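PDB 6KVR: fatty acid amide hydrolase from Candida albicans, which probably hydrolyses monocarboxylic acid amides to the carboxylate and ammonium. Local coordinates for residues S202-T206 and L207-D211; A260-Y264 and S265-G269; K406-G410 and S411-L415; K417-K420 and W421-Y425; A472-S475 and E476-Y479. All blocks are in the same frame, centred on the assembly; numbering follows the deposited sequence.

Contact 1 of 5, residues S202-T206 and L207-D211; sequences SQPQT and LMHLD
H209 folds back over P204, and its side chain records the bend of the chain from CB outwards. CB starts 3.8 Å from P204 CB. The ring then lies with one face across the pyrrolidine: P204 CB stands 3.6 Å from the ring centroid, a CH-pi contact placed toward the rim, with H209 CG and ND1 each 3.5 Å from that carbon. Further along the ring, H209 CD2 comes 3.4 Å from Q205 O. NE2, at the tip, passes 3.0 Å from the same oxygen at an angle too poor for a hydrogen bond and is instead bonded to the hydroxyl of T419. Proline suits this place, since its compact ring holds CB in place against the imidazole face. The bend is a type II beta turn closed by L207 N to P204 O (3.1 Å), with T206 at the left-handed corner (phi 79°). T206 OG1 lies between its own backbone N and carbonyl carbon (chi1 77°), from where it bonds Q205 O on a lone pair in the carbonyl plane and accepts from the N of selenomethionine M208. L207 CD2 lies alongside the bent chain of Q203, 3.6 Å from its CG. L207 is predicted to bind substrate, and P204 packs on S233, a predicted charge-relay serine, so the turn probably shapes the wall of the active site. It follows strand 199-201 and is wedged between helix 235-243, which P204 touches, and helices 402-409 and 417-423, which receive Q205, T206 and H209.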
loop_
_atom_site.group_PDB
_atom_site.type_symbol
_atom_site.label_atom_id
_atom_site.label_comp_id
_atom_site.label_asym_id
_atom_site.label_seq_id
_atom_site.Cartn_x
_atom_site.Cartn_y
_atom_site.Cartn_z
ATOM N N SER A 202 -1.641 -25.283 14.740
ATOM C CA SER A 202 -2.836 -24.799 15.412
ATOM C C SER A 202 -2.856 -23.281 15.519
ATOM O O SER A 202 -1.837 -22.595 15.374
ATOM C CB SER A 202 -2.969 -25.410 16.807
ATOM O OG SER A 202 -1.851 -25.032 17.603
ATOM N N GLN A 203 -4.055 -22.777 15.796
ATOM C CA GLN A 203 -4.375 -21.362 15.868
ATOM C C GLN A 203 -5.637 -21.227 16.708
ATOM O O GLN A 203 -6.434 -22.163 16.775
ATOM C CB GLN A 203 -4.595 -20.782 14.465
ATOM C CG GLN A 203 -5.792 -21.419 13.791
ATOM C CD GLN A 203 -5.610 -21.636 12.312
ATOM O OE1 GLN A 203 -4.635 -21.173 11.709
ATOM N NE2 GLN A 203 -6.544 -22.364 11.715
ATOM N N PRO A 204 -5.834 -20.103 17.367
ATOM C CA PRO A 204 -7.058 -19.917 18.151
ATOM C C PRO A 204 -8.281 -19.679 17.277
ATOM O O PRO A 204 -8.185 -19.212 16.140
ATOM C CB PRO A 204 -6.745 -18.675 18.989
ATOM C CG PRO A 204 -5.772 -17.903 18.091
ATOM C CD PRO A 204 -4.890 -18.988 17.527
ATOM N N GLN A 205 -9.447 -20.008 17.836
ATOM C CA GLN A 205 -10.712 -19.508 17.312
ATOM C C GLN A 205 -10.691 -17.979 17.204
ATOM O O GLN A 205 -10.308 -17.282 18.154
ATOM C CB GLN A 205 -11.833 -19.986 18.238
ATOM C CG GLN A 205 -13.211 -19.412 17.990
ATOM C CD GLN A 205 -14.111 -19.623 19.212
ATOM O OE1 GLN A 205 -13.985 -18.923 20.222
ATOM N NE2 GLN A 205 -15.005 -20.593 19.128
ATOM N N THR A 206 -11.108 -17.468 16.038
ATOM C CA THR A 206 -11.158 -16.073 15.560
ATOM C C THR A 206 -9.800 -15.572 15.078
ATOM O O THR A 206 -9.750 -14.511 14.443
ATOM C CB THR A 206 -11.703 -15.038 16.578
ATOM O OG1 THR A 206 -10.703 -14.712 17.562
ATOM C CG2 THR A 206 -12.977 -15.518 17.277
ATOM N N LEU A 207 -8.700 -16.281 15.349
ATOM C CA LEU A 207 -7.345 -15.851 14.981
ATOM C C LEU A 207 -6.946 -14.555 15.669
ATOM O O LEU A 207 -6.062 -13.860 15.197
ATOM C CB LEU A 207 -7.188 -15.673 13.464
ATOM C CG LEU A 207 -7.645 -16.843 12.607
ATOM C CD1 LEU A 207 -7.344 -16.591 11.125
ATOM C CD2 LEU A 207 -6.994 -18.122 13.097
HETATM N N MSE A 208 -7.612 -14.186 16.751
HETATM C CA MSE A 208 -7.323 -12.941 17.453
HETATM C C MSE A 208 -7.082 -13.205 18.943
HETATM O O MSE A 208 -7.671 -12.556 19.809
HETATM C CB MSE A 208 -8.478 -11.944 17.251
HETATM C CG MSE A 208 -8.694 -11.511 15.797
HETATM SE SE MSE A 208 -7.107 -10.416 15.262
HETATM C CE MSE A 208 -7.695 -8.722 16.153
ATOM N N HIS A 209 -6.222 -14.183 19.219
ATOM C CA HIS A 209 -5.633 -14.380 20.534
ATOM C C HIS A 209 -4.117 -14.398 20.399
ATOM O O HIS A 209 -3.569 -14.923 19.426
ATOM C CB HIS A 209 -6.006 -15.735 21.228
ATOM C CG HIS A 209 -7.454 -16.109 21.201
ATOM N ND1 HIS A 209 -7.940 -17.188 21.921
ATOM C CD2 HIS A 209 -8.519 -15.582 20.551
ATOM C CE1 HIS A 209 -9.239 -17.300 21.722
ATOM N NE2 HIS A 209 -9.616 -16.347 20.888
ATOM N N LEU A 210 -3.429 -13.892 21.414
ATOM C CA LEU A 210 -2.019 -14.247 21.566
ATOM C C LEU A 210 -1.867 -15.572 22.312
ATOM O O LEU A 210 -1.012 -15.724 23.186
ATOM C CB LEU A 210 -1.260 -13.119 22.258
ATOM C CG LEU A 210 -1.169 -11.803 21.465
ATOM C CD1 LEU A 210 -0.127 -10.853 22.071
ATOM C CD2 LEU A 210 -0.886 -12.023 19.974
ATOM N N ASP A 211 -2.694 -16.544 21.934
ATOM C CA ASP A 211 -2.872 -17.846 22.576
ATOM C C ASP A 211 -3.562 -18.753 21.556
ATOM O O ASP A 211 -3.779 -18.346 20.411
ATOM C CB ASP A 211 -3.683 -17.705 23.867
ATOM C CG ASP A 211 -3.636 -18.950 24.725
ATOM O OD1 ASP A 211 -4.618 -19.193 25.467
ATOM O OD2 ASP A 211 -2.616 -19.687 24.656
#

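Contact 2 of 5, residues A260-Y264 and S265-G269; sequences APAAY and SGCHG
Positive phi at G266 (89°) swings the chain over the end of helix 259-265 and carries C267 N back to A262 O. The result is a Schellman-like C-cap: the characteristic six-residue bond, C267 N to A262 O, is 3.1 Å long and nearly straight at 172°. The second bond of the full motif is missing, because G266 N lies 3.9 Å from A263 O and makes a weak bond to A262 O instead. A262 O thus gathers three amides, the bond from C267 N strong and those from G266 N and S265 N weak. Glycine fits the left-handed corner, where a CB would press on the preceding carbonyl oxygen. S265 closes the last regular turn through its N to P261 O (2.9 Å), and its hydroxyl is bonded outside to S230 O. Beyond the corner the chain enters strand 268-271 of the central sheet, so the cap couples helix to strand through a connection of just two residues, G266 and C267. P261 lies close to S257, the predicted acyl-ester serine. Having no side chain, G269 can pass close to the alanine, its N 3.8 Å from A262 CB. Held between its backbone N and carbonyl carbon (chi1 58°), C267 SG settles 3.7 Å from A262 CA.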
loop_
_atom_site.group_PDB
_atom_site.type_symbol
_atom_site.label_atom_id
_atom_site.label_comp_id
_atom_site.label_asym_id
_atom_site.label_seq_id
_atom_site.Cartn_x
_atom_site.Cartn_y
_atom_site.Cartn_z
ATOM N N ALA A 260 4.947 -12.762 18.896
ATOM C CA ALA A 260 4.681 -13.270 20.245
ATOM C C ALA A 260 4.939 -14.764 20.362
ATOM O O ALA A 260 5.699 -15.160 21.265
ATOM C CB ALA A 260 3.262 -12.903 20.693
ATOM N N PRO A 261 4.372 -15.642 19.510
ATOM C CA PRO A 261 4.712 -17.071 19.636
ATOM C C PRO A 261 6.204 -17.336 19.539
ATOM O O PRO A 261 6.727 -18.190 20.272
ATOM C CB PRO A 261 3.952 -17.733 18.476
ATOM C CG PRO A 261 2.948 -16.715 18.016
ATOM C CD PRO A 261 3.459 -15.382 18.373
ATOM N N ALA A 262 6.905 -16.635 18.642
ATOM C CA ALA A 262 8.354 -16.783 18.570
ATOM C C ALA A 262 8.995 -16.461 19.914
ATOM O O ALA A 262 9.733 -17.279 20.476
ATOM C CB ALA A 262 8.927 -15.892 17.468
ATOM N N ALA A 263 8.689 -15.283 20.459
ATOM C CA ALA A 263 9.290 -14.865 21.718
ATOM C C ALA A 263 8.880 -15.781 22.866
ATOM O O ALA A 263 9.710 -16.117 23.718
ATOM C CB ALA A 263 8.910 -13.416 22.023
ATOM N N TYR A 264 7.603 -16.185 22.908
ATOM C CA TYR A 264 7.124 -17.044 23.986
ATOM C C TYR A 264 7.808 -18.405 23.945
ATOM O O TYR A 264 8.139 -18.971 24.991
ATOM C CB TYR A 264 5.608 -17.259 23.899
ATOM C CG TYR A 264 4.704 -16.060 24.106
ATOM C CD1 TYR A 264 5.213 -14.808 24.411
ATOM C CD2 TYR A 264 3.322 -16.194 23.991
ATOM C CE1 TYR A 264 4.376 -13.718 24.592
ATOM C CE2 TYR A 264 2.471 -15.114 24.157
ATOM C CZ TYR A 264 3.013 -13.874 24.462
ATOM O OH TYR A 264 2.188 -12.788 24.648
ATOM N N SER A 265 8.019 -18.948 22.743
ATOM C CA SER A 265 8.319 -20.360 22.574
ATOM C C SER A 265 9.781 -20.644 22.287
ATOM O O SER A 265 10.122 -21.794 22.012
ATOM C CB SER A 265 7.473 -20.950 21.440
ATOM O OG SER A 265 6.096 -20.968 21.768
ATOM N N GLY A 266 10.641 -19.633 22.293
ATOM C CA GLY A 266 12.063 -19.869 22.151
ATOM C C GLY A 266 12.624 -19.911 20.743
ATOM O O GLY A 266 13.599 -20.637 20.511
ATOM N N CYS A 267 12.070 -19.148 19.794
ATOM C CA CYS A 267 12.667 -19.095 18.461
ATOM C C CYS A 267 12.647 -17.655 17.968
ATOM O O CYS A 267 12.314 -16.726 18.713
ATOM C CB CYS A 267 11.964 -20.056 17.494
ATOM S SG CYS A 267 10.211 -19.763 17.299
ATOM N N HIS A 268 13.045 -17.463 16.709
ATOM C CA HIS A 268 13.102 -16.149 16.078
ATOM C C HIS A 268 11.962 -16.016 15.079
ATOM O O HIS A 268 11.517 -17.007 14.492
ATOM C CB HIS A 268 14.417 -15.912 15.329
ATOM C CG HIS A 268 15.655 -16.183 16.129
ATOM N ND1 HIS A 268 15.975 -15.487 17.275
ATOM C CD2 HIS A 268 16.676 -17.051 15.918
ATOM C CE1 HIS A 268 17.132 -15.926 17.744
ATOM N NE2 HIS A 268 17.577 -16.873 16.939
ATOM N N GLY A 269 11.502 -14.775 14.876
ATOM C CA GLY A 269 10.390 -14.531 13.978
ATOM C C GLY A 269 10.418 -13.143 13.382
ATOM O O GLY A 269 10.782 -12.175 14.065
#

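Contact 3 of 5, residues K406-G410 and S411-L415; sequences KLLSG and SNEPL
Two flat groups of the loop lean back on the end of the helix, each with one face: L408 CD2 sits over the E413 carboxylate, 3.9 Å from its CD, and S409 O sits over the N412 amide, 3.6 Å from CG. Both are van der Waals contacts over a face; the amide ND2 has a weak bond to Y17 O, whereas E413 OE1 is bonded to Q205 and N215 and OE2 to V173 N. Beside the buried carboxylate is a water within hydrogen-bonding distance of E413 OE2 (2.8 Å), L407 O (2.7 Å) and S411 OG (2.7 Å). S411 suits the spot because its hydroxyl also accepts from E413 N (3.2 Å), an ST turn. N412 takes positive phi (58°), which asparagine tolerates well, and weak bonds from S411 N and N412 N to L408 O continue from the helix into the turn. The leucines add an apolar patch, L408 CD1 meeting L415 CD2 at 3.8 Å with the side chains at about a right angle. The segments lead from helix 402-409 toward helix 417-423, while Y23 and W27 of helix 20-40 pack against E413 and S411.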
loop_
_atom_site.group_PDB
_atom_site.type_symbol
_atom_site.label_atom_id
_atom_site.label_comp_id
_atom_site.label_asym_id
_atom_site.label_seq_id
_atom_site.Cartn_x
_atom_site.Cartn_y
_atom_site.Cartn_z
ATOM N N LYS A 406 -20.498 -13.530 11.607
ATOM C CA LYS A 406 -21.001 -14.404 10.550
ATOM C C LYS A 406 -20.288 -15.748 10.552
ATOM O O LYS A 406 -20.932 -16.801 10.440
ATOM C CB LYS A 406 -20.860 -13.739 9.187
ATOM C CG LYS A 406 -21.420 -14.598 8.071
ATOM C CD LYS A 406 -20.531 -14.541 6.838
ATOM C CE LYS A 406 -20.868 -13.343 5.971
ATOM N NZ LYS A 406 -22.276 -13.405 5.489
ATOM N N LEU A 407 -18.957 -15.740 10.677
ATOM C CA LEU A 407 -18.231 -17.010 10.640
ATOM C C LEU A 407 -18.469 -17.837 11.899
ATOM O O LEU A 407 -18.497 -19.063 11.825
ATOM C CB LEU A 407 -16.742 -16.757 10.433
ATOM C CG LEU A 407 -16.405 -16.121 9.073
ATOM C CD1 LEU A 407 -15.140 -15.293 9.180
ATOM C CD2 LEU A 407 -16.263 -17.192 7.989
ATOM N N LEU A 408 -18.664 -17.195 13.048
ATOM C CA LEU A 408 -18.871 -17.931 14.292
ATOM C C LEU A 408 -20.302 -18.448 14.417
ATOM O O LEU A 408 -20.511 -19.601 14.810
ATOM C CB LEU A 408 -18.516 -17.052 15.494
ATOM C CG LEU A 408 -17.023 -16.830 15.811
ATOM C CD1 LEU A 408 -16.820 -15.686 16.815
ATOM C CD2 LEU A 408 -16.315 -18.106 16.284
ATOM N N SER A 409 -21.298 -17.618 14.086
ATOM C CA SER A 409 -22.698 -18.028 14.187
ATOM C C SER A 409 -23.088 -19.056 13.124
ATOM O O SER A 409 -24.094 -19.759 13.302
ATOM C CB SER A 409 -23.624 -16.806 14.093
ATOM O OG SER A 409 -23.585 -16.234 12.784
ATOM N N GLY A 410 -22.320 -19.172 12.034
ATOM C CA GLY A 410 -22.604 -20.204 11.043
ATOM C C GLY A 410 -22.549 -21.619 11.592
ATOM O O GLY A 410 -23.148 -22.531 11.007
ATOM N N SER A 411 -21.812 -21.837 12.683
ATOM C CA SER A 411 -21.801 -23.126 13.349
ATOM C C SER A 411 -22.353 -23.066 14.764
ATOM O O SER A 411 -22.532 -24.121 15.383
ATOM C CB SER A 411 -20.375 -23.688 13.400
ATOM O OG SER A 411 -19.661 -23.075 14.466
ATOM N N ASN A 412 -22.580 -21.866 15.306
ATOM C CA ASN A 412 -23.037 -21.686 16.682
ATOM C C ASN A 412 -22.085 -22.311 17.705
ATOM O O ASN A 412 -22.497 -22.639 18.820
ATOM C CB ASN A 412 -24.455 -22.232 16.838
ATOM C CG ASN A 412 -25.479 -21.314 16.217
ATOM O OD1 ASN A 412 -26.132 -21.659 15.234
ATOM N ND2 ASN A 412 -25.589 -20.114 16.758
ATOM N N GLU A 413 -20.806 -22.455 17.341
ATOM C CA GLU A 413 -19.806 -23.052 18.221
ATOM C C GLU A 413 -19.622 -22.211 19.482
ATOM O O GLU A 413 -19.795 -20.988 19.448
ATOM C CB GLU A 413 -18.458 -23.193 17.496
ATOM C CG GLU A 413 -17.841 -21.867 16.980
ATOM C CD GLU A 413 -16.376 -22.021 16.509
ATOM O OE1 GLU A 413 -15.503 -22.394 17.336
ATOM O OE2 GLU A 413 -16.090 -21.773 15.307
ATOM N N PRO A 414 -19.263 -22.837 20.612
ATOM C CA PRO A 414 -19.148 -22.076 21.864
ATOM C C PRO A 414 -17.978 -21.098 21.818
ATOM O O PRO A 414 -16.896 -21.409 21.313
ATOM C CB PRO A 414 -18.936 -23.162 22.935
ATOM C CG PRO A 414 -18.469 -24.370 22.195
ATOM C CD PRO A 414 -19.073 -24.289 20.823
ATOM N N LEU A 415 -18.211 -19.908 22.361
ATOM C CA LEU A 415 -17.190 -18.868 22.378
ATOM C C LEU A 415 -16.113 -19.169 23.418
ATOM O O LEU A 415 -16.411 -19.475 24.575
ATOM C CB LEU A 415 -17.838 -17.521 22.665
ATOM C CG LEU A 415 -18.747 -17.025 21.532
ATOM C CD1 LEU A 415 -19.305 -15.661 21.867
ATOM C CD2 LEU A 415 -17.992 -16.973 20.215
HETATM O O HOH W 1 -17.963 -21.303 13.326
#

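Contact 4 of 5, residues K417-K420 and W421-Y425; sequences KLTK and WNLNY
T419 and L423 stand side by side one helical turn apart, CG2 to CD1 at 3.7 Å, and mark the tightly packed flank of this short helix. Their backbones are joined by L423 N to T419 O (2.9 Å), nearly along the C=O axis. The neighbouring turn has a double grip: L418 O accepts from N422 N (3.1 Å) and from N422 ND2 (3.2 Å), which arrive from opposite faces of the carbonyl plane. N422 can do this because CG is tucked between its backbone N and carbonyl carbon (chi1 80°), which folds the amide back along the helix. Asparagine serves again at N424, whose ND2 reaches K420 O at 2.9 Å and 167° with that oxygen in the amide plane, completing a carbonyl that receives just a weak bond from N424 N; OD1 is left to K11 N and D12 N. L418 and W421 meet more loosely, CD2 to CB at 4.1 Å. W421 points its indole toward Y479, whose carbonyl accepts from NE1. The less buried side carries the lysines: K420 stretches out, partly exposed, whereas K417, also partly exposed, is anchored by E476 O and the hydroxyl of Y479 and makes a cation-pi contact with Y5. T419 OG1 bonds Q205 near the predicted substrate site. Overall this is a short, largely buried helix, 417-423, with asparagine side chains bonded to its carbonyls.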
loop_
_atom_site.group_PDB
_atom_site.type_symbol
_atom_site.label_atom_id
_atom_site.label_comp_id
_atom_site.label_asym_id
_atom_site.label_seq_id
_atom_site.Cartn_x
_atom_site.Cartn_y
_atom_site.Cartn_z
ATOM N N LYS A 417 -12.894 -18.056 25.881
ATOM C CA LYS A 417 -12.715 -16.925 26.791
ATOM C C LYS A 417 -12.010 -15.750 26.108
ATOM O O LYS A 417 -12.462 -14.600 26.191
ATOM C CB LYS A 417 -11.929 -17.366 28.031
ATOM C CG LYS A 417 -11.603 -16.213 28.976
ATOM C CD LYS A 417 -10.678 -16.627 30.105
ATOM C CE LYS A 417 -9.995 -15.397 30.689
ATOM N NZ LYS A 417 -8.893 -15.778 31.597
ATOM N N LEU A 418 -10.881 -16.010 25.456
ATOM C CA LEU A 418 -10.188 -14.888 24.826
ATOM C C LEU A 418 -10.878 -14.422 23.553
ATOM O O LEU A 418 -10.519 -13.363 23.035
ATOM C CB LEU A 418 -8.716 -15.239 24.548
ATOM C CG LEU A 418 -7.881 -15.318 25.839
ATOM C CD1 LEU A 418 -6.384 -15.503 25.575
ATOM C CD2 LEU A 418 -8.139 -14.092 26.754
ATOM N N THR A 419 -11.871 -15.168 23.061
ATOM C CA THR A 419 -12.673 -14.710 21.929
ATOM C C THR A 419 -13.650 -13.637 22.383
ATOM O O THR A 419 -13.767 -12.584 21.746
ATOM C CB THR A 419 -13.414 -15.891 21.293
ATOM O OG1 THR A 419 -12.518 -16.617 20.449
ATOM C CG2 THR A 419 -14.596 -15.437 20.466
ATOM N N LYS A 420 -14.351 -13.893 23.492
ATOM C CA LYS A 420 -15.135 -12.856 24.155
ATOM C C LYS A 420 -14.285 -11.611 24.408
ATOM O O LYS A 420 -14.746 -10.480 24.233
ATOM C CB LYS A 420 -15.692 -13.398 25.473
ATOM C CG LYS A 420 -16.596 -14.631 25.320
ATOM C CD LYS A 420 -17.083 -15.135 26.692
ATOM C CE LYS A 420 -18.198 -16.163 26.564
ATOM N NZ LYS A 420 -18.592 -16.748 27.890
ATOM N N TRP A 421 -13.034 -11.814 24.813
ATOM C CA TRP A 421 -12.140 -10.696 25.074
ATOM C C TRP A 421 -11.926 -9.842 23.817
ATOM O O TRP A 421 -12.102 -8.619 23.851
ATOM C CB TRP A 421 -10.809 -11.236 25.623
ATOM C CG TRP A 421 -9.789 -10.188 25.857
ATOM C CD1 TRP A 421 -8.699 -9.917 25.074
ATOM C CD2 TRP A 421 -9.766 -9.227 26.924
ATOM N NE1 TRP A 421 -7.989 -8.861 25.602
ATOM C CE2 TRP A 421 -8.627 -8.412 26.729
ATOM C CE3 TRP A 421 -10.590 -8.980 28.025
ATOM C CZ2 TRP A 421 -8.286 -7.377 27.607
ATOM C CZ3 TRP A 421 -10.256 -7.945 28.893
ATOM C CH2 TRP A 421 -9.115 -7.158 28.678
ATOM N N ASN A 422 -11.529 -10.461 22.696
ATOM C CA ASN A 422 -11.188 -9.641 21.531
ATOM C C ASN A 422 -12.422 -9.115 20.809
ATOM O O ASN A 422 -12.336 -8.084 20.132
ATOM C CB ASN A 422 -10.281 -10.413 20.550
ATOM C CG ASN A 422 -11.049 -11.365 19.654
ATOM O OD1 ASN A 422 -11.731 -10.956 18.698
ATOM N ND2 ASN A 422 -10.935 -12.647 19.945
ATOM N N LEU A 423 -13.572 -9.784 20.951
ATOM C CA LEU A 423 -14.808 -9.231 20.409
ATOM C C LEU A 423 -15.222 -7.954 21.126
ATOM O O LEU A 423 -16.013 -7.184 20.576
ATOM C CB LEU A 423 -15.928 -10.273 20.475
ATOM C CG LEU A 423 -15.693 -11.430 19.491
ATOM C CD1 LEU A 423 -16.731 -12.545 19.651
ATOM C CD2 LEU A 423 -15.648 -10.905 18.047
ATOM N N ASN A 424 -14.679 -7.684 22.316
ATOM C CA ASN A 424 -14.988 -6.450 23.037
ATOM C C ASN A 424 -13.867 -5.407 22.958
ATOM O O ASN A 424 -13.904 -4.416 23.702
ATOM C CB ASN A 424 -15.314 -6.776 24.498
ATOM C CG ASN A 424 -16.744 -7.276 24.665
ATOM O OD1 ASN A 424 -17.660 -6.483 24.935
ATOM N ND2 ASN A 424 -16.949 -8.583 24.469
ATOM N N TYR A 425 -12.923 -5.571 22.020
ATOM C CA TYR A 425 -11.689 -4.776 21.998
ATOM C C TYR A 425 -11.916 -3.275 21.835
ATOM O O TYR A 425 -11.329 -2.467 22.572
ATOM C CB TYR A 425 -10.778 -5.260 20.883
ATOM C CG TYR A 425 -9.626 -6.007 21.450
ATOM C CD1 TYR A 425 -9.274 -5.830 22.780
ATOM C CD2 TYR A 425 -8.895 -6.898 20.676
ATOM C CE1 TYR A 425 -8.214 -6.511 23.335
ATOM C CE2 TYR A 425 -7.838 -7.598 21.224
ATOM C CZ TYR A 425 -7.506 -7.403 22.559
ATOM O OH TYR A 425 -6.443 -8.087 23.112
#

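Contact 5 of 5, residues A472-S475 and E476-Y479; sequences APHS and EEVY
The chain reverses in a type II beta turn from H474 to E477, with E476 at the left-handed corner (phi 64°) and the closing bond, E477 N to H474 O, weak at 3.1 Å. Two waters bridge its arms. One accepts from H474 N and donates to E477 O (2.9 Å), joining two backbone atoms that do not meet directly. A second donates to E477 OE2 (2.6 Å) and is hydrogen-bonded to H474 ND1 (2.7 Å), linking two ionisable groups whose own atoms stay 4.2 Å apart (ND1 to OE2). The carboxylate comes up at the edge of the imidazole, near its plane, while NE2 is bonded to Q535 O and the ring stacks on F536; a nearby glutamate would favour a protonated imidazole, although the charge is not seen. Below the turn P473 and V478 press together: CG to CB is 3.5 Å, tighter than usual van der Waals contact. With CG1 between its backbone N and carbonyl carbon (chi1 48°), the branched CB lets V478 set CB and that methyl against the proline ring, and both residues also pack on Y264. Outside, S475 OG bonds K221 and E476 N bonds D211, fixing the tip. The arrangement is that of a water-bridged reverse turn in the loop between strand 462-466 and helix 482-490, its apolar base buried and its polar tip partly open.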
loop_
_atom_site.group_PDB
_atom_site.type_symbol
_atom_site.label_atom_id
_atom_site.label_comp_id
_atom_site.label_asym_id
_atom_site.label_seq_id
_atom_site.Cartn_x
_atom_site.Cartn_y
_atom_site.Cartn_z
ATOM N N ALA A 472 6.036 -15.944 28.361
ATOM C CA ALA A 472 4.831 -16.635 27.914
ATOM C C ALA A 472 3.762 -16.642 29.004
ATOM O O ALA A 472 4.065 -16.933 30.169
ATOM C CB ALA A 472 5.152 -18.075 27.502
ATOM N N PRO A 473 2.519 -16.342 28.675
ATOM C CA PRO A 473 1.462 -16.297 29.687
ATOM C C PRO A 473 0.893 -17.686 29.968
ATOM O O PRO A 473 1.134 -18.655 29.252
ATOM C CB PRO A 473 0.412 -15.397 29.035
ATOM C CG PRO A 473 0.504 -15.781 27.600
ATOM C CD PRO A 473 2.005 -16.020 27.333
ATOM N N HIS A 474 0.126 -17.773 31.043
ATOM C CA HIS A 474 -0.676 -18.970 31.240
ATOM C C HIS A 474 -1.772 -19.024 30.179
ATOM O O HIS A 474 -2.229 -17.991 29.685
ATOM C CB HIS A 474 -1.289 -18.979 32.637
ATOM C CG HIS A 474 -0.281 -19.113 33.733
ATOM N ND1 HIS A 474 -0.554 -18.775 35.042
ATOM C CD2 HIS A 474 0.997 -19.562 33.718
ATOM C CE1 HIS A 474 0.515 -19.003 35.783
ATOM N NE2 HIS A 474 1.472 -19.479 35.003
ATOM N N SER A 475 -2.204 -20.239 29.839
ATOM C CA SER A 475 -3.233 -20.392 28.818
ATOM C C SER A 475 -4.464 -19.559 29.152
ATOM O O SER A 475 -4.901 -19.492 30.305
ATOM C CB SER A 475 -3.603 -21.868 28.655
ATOM O OG SER A 475 -2.452 -22.595 28.232
ATOM N N GLU A 476 -4.985 -18.875 28.129
ATOM C CA GLU A 476 -6.219 -18.095 28.209
ATOM C C GLU A 476 -6.100 -16.917 29.178
ATOM O O GLU A 476 -7.115 -16.396 29.658
ATOM C CB GLU A 476 -7.412 -18.984 28.585
ATOM C CG GLU A 476 -7.573 -20.249 27.722
ATOM C CD GLU A 476 -8.978 -20.869 27.816
ATOM O OE1 GLU A 476 -9.925 -20.431 27.104
ATOM O OE2 GLU A 476 -9.132 -21.808 28.630
ATOM N N GLU A 477 -4.877 -16.455 29.444
ATOM C CA GLU A 477 -4.634 -15.380 30.410
ATOM C C GLU A 477 -3.653 -14.356 29.843
ATOM O O GLU A 477 -2.694 -13.945 30.501
ATOM C CB GLU A 477 -4.133 -15.958 31.742
ATOM C CG GLU A 477 -5.256 -16.570 32.589
ATOM C CD GLU A 477 -4.812 -16.966 33.990
ATOM O OE1 GLU A 477 -4.655 -16.071 34.850
ATOM O OE2 GLU A 477 -4.671 -18.186 34.237
ATOM N N VAL A 478 -3.877 -13.929 28.601
ATOM C CA VAL A 478 -3.072 -12.870 28.008
ATOM C C VAL A 478 -4.015 -11.880 27.331
ATOM O O VAL A 478 -4.761 -12.247 26.414
ATOM C CB VAL A 478 -2.004 -13.414 27.038
ATOM C CG1 VAL A 478 -2.586 -14.434 26.051
ATOM C CG2 VAL A 478 -1.298 -12.283 26.323
ATOM N N TYR A 479 -3.977 -10.626 27.790
ATOM C CA TYR A 479 -4.979 -9.609 27.514
ATOM C C TYR A 479 -4.438 -8.369 26.820
ATOM O O TYR A 479 -5.166 -7.749 26.038
ATOM C CB TYR A 479 -5.642 -9.169 28.824
ATOM C CG TYR A 479 -6.111 -10.323 29.693
ATOM C CD1 TYR A 479 -7.335 -10.945 29.456
ATOM C CD2 TYR A 479 -5.334 -10.784 30.741
ATOM C CE1 TYR A 479 -7.768 -12.001 30.236
ATOM C CE2 TYR A 479 -5.750 -11.839 31.534
ATOM C CZ TYR A 479 -6.967 -12.439 31.279
ATOM O OH TYR A 479 -7.374 -13.479 32.064
HETATM O O HOH W 2 -0.624 -15.147 32.159
HETATM O O HOH W 3 -3.020 -19.118 36.060
#

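In the fold
All five contacts are local and follow one another along the chain without nesting or crossing. Contact 1 closes a turn after strand 199-201, contact 2 ends helix 259-265 and starts strand 268-271 of the central sheet, contact 3 leads out of helix 402-409, contact 4 spans helix 417-423, and contact 5 closes a turn after strand 462-466. In space contact 1 is the hub: it touches all four others, through L210 to contact 2, Q205 to contact 3, H209 to contact 4 and D211 to contact 5. Contacts 2 and 3, with centres about 30 Å apart, do not meet. Contacts 4 and 5 join through K417, tying helix 417-423 to the loop that follows strand 462-466.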